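Long-range contacts in putative transcriptional regulator, sugar-binding family (Arthrobacter aurescens, PDB 3NZE), which probably regulates transcription as a SorC-family protein, binding DNA and a carbohydrate: residues G51-D55 against T76-T80; A193-F197 against T207-R211; H217-R221 against A244-A248. One frame throughout, in Å; residues are numbered along the deposited sequence. Where two conformers were deposited one is given.

Contact 1 of 3, residues G51-D55 against T76-T80; sequences GPLVD and TRKMT
The flat carbonyl group of Gly-51 is approached on both faces: Lys-78 NZ comes from one side of its plane and Val-54 N from the other. The first donor belongs to the loop 76-80, while the second closes a type I beta-turn over residues 51-54. Both loops run from a helix into a strand of the Rossmann-like, putative sugar-binding domain, one leading from helix 35-50 to strand 59-62 and the other from helix 66-73 to the neighbouring parallel strand 84-87. The contact illustrates how one long side chain can tie together two successive connections of an alpha/beta fold. Lys-78 CG lies anti to the backbone N (chi1 174°), and beyond it the chain stays extended, which carries the ammonium group across to the loop 51-55. There it is gripped by two main-chain oxygens, with Lys-78 NZ 2.9 Å from Gly-51 O and 2.7 Å from Val-54 O. At Gly-51 the ammonium is tilted 33° out of the carbonyl plane, whereas at Val-54 it lies nearer the plane and approaches more nearly in line with the C=O bond. The methylenes follow the same route, Lys-78 CE passing 3.1 Å from Val-54 O. Asp-55 OD1, 4.5 Å from Lys-78 NZ, is too far for a salt bridge but probably adds a favourable electrostatic bias. Farther along, Thr-80 turns its methyl to the first loop while its OG1 bonds to Tyr-113 O at the end of helix 99-113; Tyr-113 also packs against Val-54 and Lys-78. Asp-55 O in turn accepts a bond from Ser-83 OG. The methyl CG2 of Thr-80 lies 3.8 Å from Asp-55 O and 4.3 Å from Val-54 CG1.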
loop_
_atom_site.group_PDB
_atom_site.type_symbol
_atom_site.label_atom_id
_atom_site.label_comp_id
_atom_site.label_asym_id
_atom_site.label_seq_id
_atom_site.Cartn_x
_atom_site.Cartn_y
_atom_site.Cartn_z
ATOM N N GLY A 51 1.970 -11.734 9.942
ATOM C CA GLY A 51 2.850 -12.291 10.959
ATOM C C GLY A 51 3.766 -13.429 10.522
ATOM O O GLY A 51 4.987 -13.341 10.675
ATOM N N PRO A 52 3.186 -14.512 10.002
ATOM C CA PRO A 52 3.946 -15.681 9.535
ATOM C C PRO A 52 4.945 -15.342 8.421
ATOM O O PRO A 52 5.881 -16.103 8.188
ATOM C CB PRO A 52 2.860 -16.607 8.984
ATOM C CG PRO A 52 1.623 -16.216 9.705
ATOM C CD PRO A 52 1.731 -14.735 9.941
ATOM N N LEU A 53 4.751 -14.216 7.747
ATOM C CA LEU A 53 5.604 -13.852 6.616
ATOM C C LEU A 53 6.774 -12.983 7.045
ATOM O O LEU A 53 7.659 -12.688 6.242
ATOM C CB LEU A 53 4.793 -13.143 5.527
ATOM C CG LEU A 53 3.541 -13.901 5.075
ATOM C CD1 LEU A 53 2.829 -13.150 3.968
ATOM C CD2 LEU A 53 3.893 -15.307 4.619
ATOM N N VAL A 54 6.784 -12.579 8.312
ATOM C CA VAL A 54 7.875 -11.773 8.838
ATOM C C VAL A 54 8.909 -12.679 9.499
ATOM O O VAL A 54 8.601 -13.361 10.477
ATOM C CB VAL A 54 7.378 -10.738 9.865
ATOM C CG1 VAL A 54 8.542 -9.912 10.387
ATOM C CG2 VAL A 54 6.329 -9.832 9.244
ATOM N N ASP A 55 10.128 -12.694 8.965
ATOM C CA ASP A 55 11.162 -13.601 9.469
ATOM C C ASP A 55 12.369 -12.836 9.970
ATOM O O ASP A 55 12.423 -11.615 9.856
ATOM C CB ASP A 55 11.632 -14.547 8.364
ATOM C CG ASP A 55 10.545 -15.477 7.890
ATOM O OD1 ASP A 55 10.029 -16.262 8.716
ATOM O OD2 ASP A 55 10.221 -15.425 6.686
ATOM N N THR A 76 0.767 -8.673 15.988
ATOM C CA THR A 76 1.037 -9.538 17.130
ATOM C C THR A 76 2.535 -9.593 17.365
ATOM O O THR A 76 3.303 -9.812 16.429
ATOM C CB THR A 76 0.532 -10.975 16.886
ATOM O OG1 THR A 76 -0.894 -10.972 16.782
ATOM C CG2 THR A 76 0.951 -11.894 18.029
ATOM N N ARG A 77 2.961 -9.394 18.605
ATOM C CA ARG A 77 4.384 -9.425 18.906
ATOM C C ARG A 77 4.982 -10.757 18.481
ATOM O O ARG A 77 4.434 -11.818 18.771
ATOM C CB ARG A 77 4.641 -9.178 20.393
ATOM C CG ARG A 77 6.092 -8.858 20.713
ATOM C CD ARG A 77 6.267 -8.512 22.184
ATOM N NE ARG A 77 7.591 -7.968 22.472
ATOM C CZ ARG A 77 8.650 -8.706 22.787
ATOM N NH1 ARG A 77 9.815 -8.123 23.039
ATOM N NH2 ARG A 77 8.546 -10.028 22.850
ATOM N N LYS A 78 6.106 -10.690 17.784
ATOM C CA LYS A 78 6.794 -11.873 17.301
ATOM C C LYS A 78 8.243 -11.488 17.079
ATOM O O LYS A 78 8.585 -10.905 16.056
ATOM C CB LYS A 78 6.181 -12.353 15.986
ATOM C CG LYS A 78 6.949 -13.507 15.349
ATOM C CD LYS A 78 6.500 -13.764 13.913
ATOM C CE LYS A 78 7.529 -14.594 13.164
ATOM N NZ LYS A 78 7.036 -15.042 11.838
HETATM N N MSE A 79 9.092 -11.796 18.047
HETATM C CA MSE A 79 10.481 -11.375 17.972
HETATM C C MSE A 79 11.247 -12.064 16.843
HETATM O O MSE A 79 11.110 -13.269 16.611
HETATM C CB MSE A 79 11.187 -11.569 19.315
HETATM C CG MSE A 79 10.661 -10.657 20.414
HETATM SE SE MSE A 79 10.862 -8.756 19.995
HETATM C CE MSE A 79 12.806 -8.699 19.847
ATOM N N THR A 80 12.033 -11.265 16.131
ATOM C CA THR A 80 12.939 -11.758 15.115
ATOM C C THR A 80 14.285 -11.164 15.459
ATOM O O THR A 80 14.390 -10.353 16.382
ATOM C CB THR A 80 12.528 -11.274 13.704
ATOM O OG1 THR A 80 12.650 -9.846 13.629
ATOM C CG2 THR A 80 11.088 -11.687 13.381
#

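Contact 2 of 3, residues A193-F197 against T207-R211; sequences ATVFF and TLNER
Asn-209 reaches from a 3-10 turn to the main chain of Phe-196, where its side-chain amide acts much as another strand would. Phe-196 belongs to strand 195-198, the second arm of a beta-hairpin whose first arm is strand 188-192; Phe-197 makes the backbone bonds to that arm, and Asn-209 takes the N-H and C=O of the preceding residue. From CB, with chi1 at -77°, the side chain leads away from its own carbonyl carbon, and Asn-209 CG comes within 3.8 Å of Val-195 CG1, the two side chains crossing at about a right angle. The amide then divides. Asn-209 OD1 receives Phe-196 N at 2.8 Å, in the carbonyl plane on a lone pair and nearly straight, with an N-H...O angle of 167°. The same oxygen, Asn-209 OD1, sits at the edge of the phenyl ring, in its plane, 3.4 Å from Phe-196 CD2. Asn-209 ND2 donates to Phe-196 O at 3.0 Å, the acceptor lying exactly in the amide plane. These two bonds fix the rotation of the amide, and ND2 has a further, weak bond to Ser-203 O. The Phe-196 ring also meets the ring of Tyr-170, and touches Tyr-174. Leu-208, one residue before the asparagine, completes the approach obliquely, its CB 4.3 Å from Phe-196 CD2.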
loop_
_atom_site.group_PDB
_atom_site.type_symbol
_atom_site.label_atom_id
_atom_site.label_comp_id
_atom_site.label_asym_id
_atom_site.label_seq_id
_atom_site.Cartn_x
_atom_site.Cartn_y
_atom_site.Cartn_z
ATOM N N ALA A 193 1.862 3.141 -2.882
ATOM C CA ALA A 193 3.036 3.869 -2.383
ATOM C C ALA A 193 3.266 5.207 -3.102
ATOM O O ALA A 193 4.406 5.672 -3.234
ATOM C CB ALA A 193 4.288 2.974 -2.473
ATOM N N THR A 194 2.169 5.813 -3.545
ATOM C CA THR A 194 2.163 7.074 -4.292
ATOM C C THR A 194 2.666 6.958 -5.736
ATOM O O THR A 194 2.907 7.970 -6.393
ATOM C CB THR A 194 2.847 8.269 -3.532
ATOM O OG1 THR A 194 4.274 8.209 -3.673
ATOM C CG2 THR A 194 2.450 8.276 -2.062
ATOM N N VAL A 195 2.809 5.727 -6.236
ATOM C CA VAL A 195 3.107 5.510 -7.651
ATOM C C VAL A 195 1.825 5.074 -8.357
ATOM O O VAL A 195 1.239 4.045 -8.023
ATOM C CB VAL A 195 4.205 4.450 -7.882
ATOM C CG1 VAL A 195 4.561 4.345 -9.376
ATOM C CG2 VAL A 195 5.455 4.771 -7.072
ATOM N N PHE A 196 1.391 5.874 -9.318
ATOM C CA PHE A 196 0.075 5.721 -9.929
ATOM C C PHE A 196 0.047 4.750 -11.097
ATOM O O PHE A 196 1.074 4.495 -11.742
ATOM C CB PHE A 196 -0.418 7.093 -10.384
ATOM C CG PHE A 196 -0.581 8.072 -9.251
ATOM C CD1 PHE A 196 -1.808 8.223 -8.635
ATOM C CD2 PHE A 196 0.499 8.814 -8.792
ATOM C CE1 PHE A 196 -1.967 9.109 -7.571
ATOM C CE2 PHE A 196 0.351 9.708 -7.735
ATOM C CZ PHE A 196 -0.887 9.852 -7.126
ATOM N N PHE A 197 -1.139 4.203 -11.359
ATOM C CA PHE A 197 -1.333 3.289 -12.491
ATOM C C PHE A 197 -2.705 3.479 -13.132
ATOM O O PHE A 197 -3.605 4.074 -12.527
ATOM C CB PHE A 197 -1.180 1.849 -12.023
ATOM C CG PHE A 197 -1.941 1.547 -10.767
ATOM C CD1 PHE A 197 -3.324 1.440 -10.787
ATOM C CD2 PHE A 197 -1.276 1.401 -9.556
ATOM C CE1 PHE A 197 -4.038 1.162 -9.628
ATOM C CE2 PHE A 197 -1.980 1.133 -8.384
ATOM C CZ PHE A 197 -3.370 1.013 -8.425
ATOM N N THR A 207 2.768 11.535 -15.900
ATOM C CA THR A 207 3.486 12.718 -15.474
ATOM C C THR A 207 3.696 12.777 -13.954
ATOM O O THR A 207 4.798 13.063 -13.482
ATOM C CB THR A 207 2.730 13.968 -15.967
ATOM O OG1 THR A 207 3.218 14.316 -17.268
ATOM C CG2 THR A 207 2.916 15.128 -15.019
ATOM N N LEU A 208 2.645 12.496 -13.194
ATOM C CA LEU A 208 2.729 12.569 -11.731
ATOM C C LEU A 208 3.776 11.629 -11.131
ATOM O O LEU A 208 4.336 11.914 -10.074
ATOM C CB LEU A 208 1.357 12.322 -11.090
ATOM C CG LEU A 208 0.538 13.602 -10.924
ATOM C CD1 LEU A 208 -0.871 13.295 -10.465
ATOM C CD2 LEU A 208 1.232 14.547 -9.946
ATOM N N ASN A 209 4.056 10.517 -11.807
ATOM C CA ASN A 209 5.020 9.562 -11.270
ATOM C C ASN A 209 6.457 10.088 -11.189
ATOM O O ASN A 209 7.268 9.549 -10.433
ATOM C CB ASN A 209 4.947 8.208 -11.985
ATOM C CG ASN A 209 3.763 7.383 -11.525
ATOM O OD1 ASN A 209 3.188 7.653 -10.475
ATOM N ND2 ASN A 209 3.387 6.370 -12.316
ATOM N N GLU A 210 6.769 11.144 -11.941
ATOM C CA GLU A 210 8.101 11.735 -11.834
ATOM C C GLU A 210 8.268 12.529 -10.546
ATOM O O GLU A 210 9.381 12.970 -10.214
ATOM C CB GLU A 210 8.401 12.618 -13.033
ATOM C CG GLU A 210 8.421 11.850 -14.334
ATOM C CD GLU A 210 8.862 12.712 -15.471
ATOM O OE1 GLU A 210 8.623 13.936 -15.401
ATOM O OE2 GLU A 210 9.449 12.169 -16.429
ATOM N N ARG A 211 7.174 12.693 -9.808
ATOM C CA ARG A 211 7.184 13.422 -8.543
ATOM C C ARG A 211 6.985 12.497 -7.337
ATOM O O ARG A 211 6.952 12.946 -6.184
ATOM C CB ARG A 211 6.110 14.510 -8.567
ATOM C CG ARG A 211 6.454 15.667 -9.503
ATOM C CD ARG A 211 5.216 16.426 -9.919
ATOM N NE ARG A 211 4.442 16.879 -8.770
ATOM C CZ ARG A 211 3.239 17.437 -8.854
ATOM N NH1 ARG A 211 2.657 17.599 -10.040
ATOM N NH2 ARG A 211 2.611 17.819 -7.751
#

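Contact 3 of 3, residues H217-R221 against A244-A248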
loop_
_atom_site.group_PDB
_atom_site.type_symbol
_atom_site.label_atom_id
_atom_site.label_comp_id
_atom_site.label_asym_id
_atom_site.label_seq_id
_atom_site.Cartn_x
_atom_site.Cartn_y
_atom_site.Cartn_z
ATOM N N HIS A 217 6.760 0.088 -9.942
ATOM C CA HIS A 217 5.981 -1.137 -9.983
ATOM C C HIS A 217 6.849 -2.315 -10.429
ATOM O O HIS A 217 6.693 -3.421 -9.920
ATOM C CB HIS A 217 4.729 -0.947 -10.841
ATOM C CG HIS A 217 3.785 0.074 -10.276
ATOM N ND1 HIS A 217 2.775 0.654 -11.012
ATOM C CD2 HIS A 217 3.715 0.628 -9.040
ATOM C CE1 HIS A 217 2.117 1.516 -10.254
ATOM N NE2 HIS A 217 2.669 1.520 -9.053
ATOM N N GLU A 218 7.792 -2.066 -11.339
ATOM C CA GLU A 218 8.743 -3.098 -11.740
ATOM C C GLU A 218 9.522 -3.650 -10.544
ATOM O O GLU A 218 9.685 -4.861 -10.398
ATOM C CB GLU A 218 9.707 -2.594 -12.826
ATOM C CG GLU A 218 10.689 -3.668 -13.294
ATOM C CD GLU A 218 11.724 -3.151 -14.281
ATOM O OE1 GLU A 218 11.686 -1.948 -14.625
ATOM O OE2 GLU A 218 12.583 -3.953 -14.710
ATOM N N GLN A 219 9.996 -2.762 -9.680
ATOM C CA GLN A 219 10.677 -3.205 -8.470
ATOM C C GLN A 219 9.763 -4.012 -7.550
ATOM O O GLN A 219 10.163 -5.053 -7.033
ATOM C CB GLN A 219 11.276 -2.014 -7.721
ATOM C CG GLN A 219 12.056 -2.428 -6.488
ATOM C CD GLN A 219 12.748 -1.252 -5.822
ATOM O OE1 GLN A 219 13.742 -0.730 -6.333
ATOM N NE2 GLN A 219 12.225 -0.831 -4.677
ATOM N N LEU A 220 8.533 -3.539 -7.338
ATOM C CA LEU A 220 7.583 -4.286 -6.522
ATOM C C LEU A 220 7.363 -5.690 -7.050
ATOM O O LEU A 220 7.300 -6.651 -6.286
ATOM C CB LEU A 220 6.229 -3.585 -6.473
ATOM C CG LEU A 220 6.047 -2.449 -5.486
ATOM C CD1 LEU A 220 4.574 -2.091 -5.446
ATOM C CD2 LEU A 220 6.546 -2.854 -4.103
ATOM N N ARG A 221 7.225 -5.815 -8.363
ATOM C CA ARG A 221 6.916 -7.116 -8.929
ATOM C C ARG A 221 8.034 -8.136 -8.718
ATOM O O ARG A 221 7.819 -9.324 -8.908
ATOM C CB ARG A 221 6.549 -6.996 -10.415
ATOM C CG ARG A 221 5.137 -6.460 -10.661
ATOM C CD ARG A 221 4.744 -6.549 -12.145
ATOM N NE ARG A 221 5.445 -5.569 -12.967
ATOM C CZ ARG A 221 4.971 -4.365 -13.280
ATOM N NH1 ARG A 221 3.777 -3.976 -12.853
ATOM N NH2 ARG A 221 5.697 -3.545 -14.032
ATOM N N ALA A 244 -4.377 -5.631 -11.944
ATOM C CA ALA A 244 -4.000 -5.667 -13.356
ATOM C C ALA A 244 -2.494 -5.488 -13.506
ATOM O O ALA A 244 -1.874 -6.089 -14.389
ATOM C CB ALA A 244 -4.740 -4.601 -14.157
ATOM N N ALA A 245 -1.911 -4.672 -12.634
ATOM C CA ALA A 245 -0.475 -4.424 -12.655
ATOM C C ALA A 245 0.323 -5.563 -12.016
ATOM O O ALA A 245 1.556 -5.572 -12.069
ATOM C CB ALA A 245 -0.153 -3.095 -11.978
ATOM N N GLY A 246 -0.380 -6.523 -11.423
ATOM C CA GLY A 246 0.255 -7.678 -10.812
ATOM C C GLY A 246 1.049 -7.329 -9.570
ATOM O O GLY A 246 2.054 -7.968 -9.250
ATOM N N LEU A 247 0.604 -6.297 -8.864
ATOM C CA LEU A 247 1.386 -5.791 -7.754
ATOM C C LEU A 247 1.357 -6.691 -6.520
ATOM O O LEU A 247 2.337 -6.754 -5.796
ATOM C CB LEU A 247 0.960 -4.366 -7.408
ATOM C CG LEU A 247 1.178 -3.357 -8.525
ATOM C CD1 LEU A 247 0.897 -1.953 -7.989
ATOM C CD2 LEU A 247 2.611 -3.448 -9.030
ATOM N N ALA A 248 0.255 -7.413 -6.307
ATOM C CA ALA A 248 0.060 -8.179 -5.071
ATOM C C ALA A 248 0.332 -9.671 -5.263
ATOM O O ALA A 248 0.147 -10.191 -6.354
ATOM C CB ALA A 248 -1.352 -7.992 -4.576
#
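Leu-247 is set with its two methyls against different parts of His-217. Leu-247 CD1 stands over the centre of the His-217 imidazole, 4.0 Å from the centroid and 13° off the ring normal, a CH-pi contact made squarely over one face. Leu-247 CD2 turns to the base of the same side chain and lies 3.7 Å from His-217 CB, while on another side it faces Leu-220 CD1 at 4.3 Å. The leucine fork is thus wedged between two residues on one side of helix 217-221, three positions apart. Its seat has a further wall in Val-192, which touches both Leu-220 and Leu-247. The imidazole that receives the methyl is itself held at NE2, which bonds to the carbonyl oxygen Val-195 O of strand 195-198.

The packing joins the approaches to two adjacent strands of the alpha/beta fold. Helix 217-221 precedes strand 225-230, and residues 244-248 lead from helix 236-244 into strand 250-254; the two strands run parallel, with helix 236-244 forming the beta-alpha-beta crossover between them. That helix finishes in a Schellman motif, in which Gly-246 takes a positive phi of 69°. Arg-226 bonds to the carbonyl oxygens of Gly-246 and Leu-247.

Arg-221 takes hold of the residue just before this glycine. Its chain is bent at chi3 (-72°), which brings one face of the Arg-221 guanidinium over His-217 O, which lies 3.9 Å from the plane, over its centre, and sends NH1 across to the other segment. Arg-221 CG passes 3.7 Å from Gly-246 O and Arg-221 CD 3.3 Å from Ala-245 O. Arg-221 NH1 then donates to Ala-245 O at 2.8 Å, lying in the carbonyl plane on a lone pair, and comes within 4.1 Å of Ala-245 CB.

The three contacts follow in series along the chain within one putative sugar-binding domain. Contacts 1 and 2 lie on opposite sides of the chain's centre, their own centres about 31 Å apart; contacts 1 and 3, about 24 Å apart between centres, do not touch. Contacts 2 and 3, centres about 14 Å apart, meet where Phe-197 packs on His-217 and Leu-247. Contact 1 joins the loops entering strands 59-62 and 84-87; contact 3 joins helix 217-221, ahead of strand 225-230, to the loop entering strand 250-254; contact 2 lies on strand 195-198 of an antiparallel hairpin. All are structural joints away from Thr-96 and Glu-118, which bind calcium in a structure of this protein.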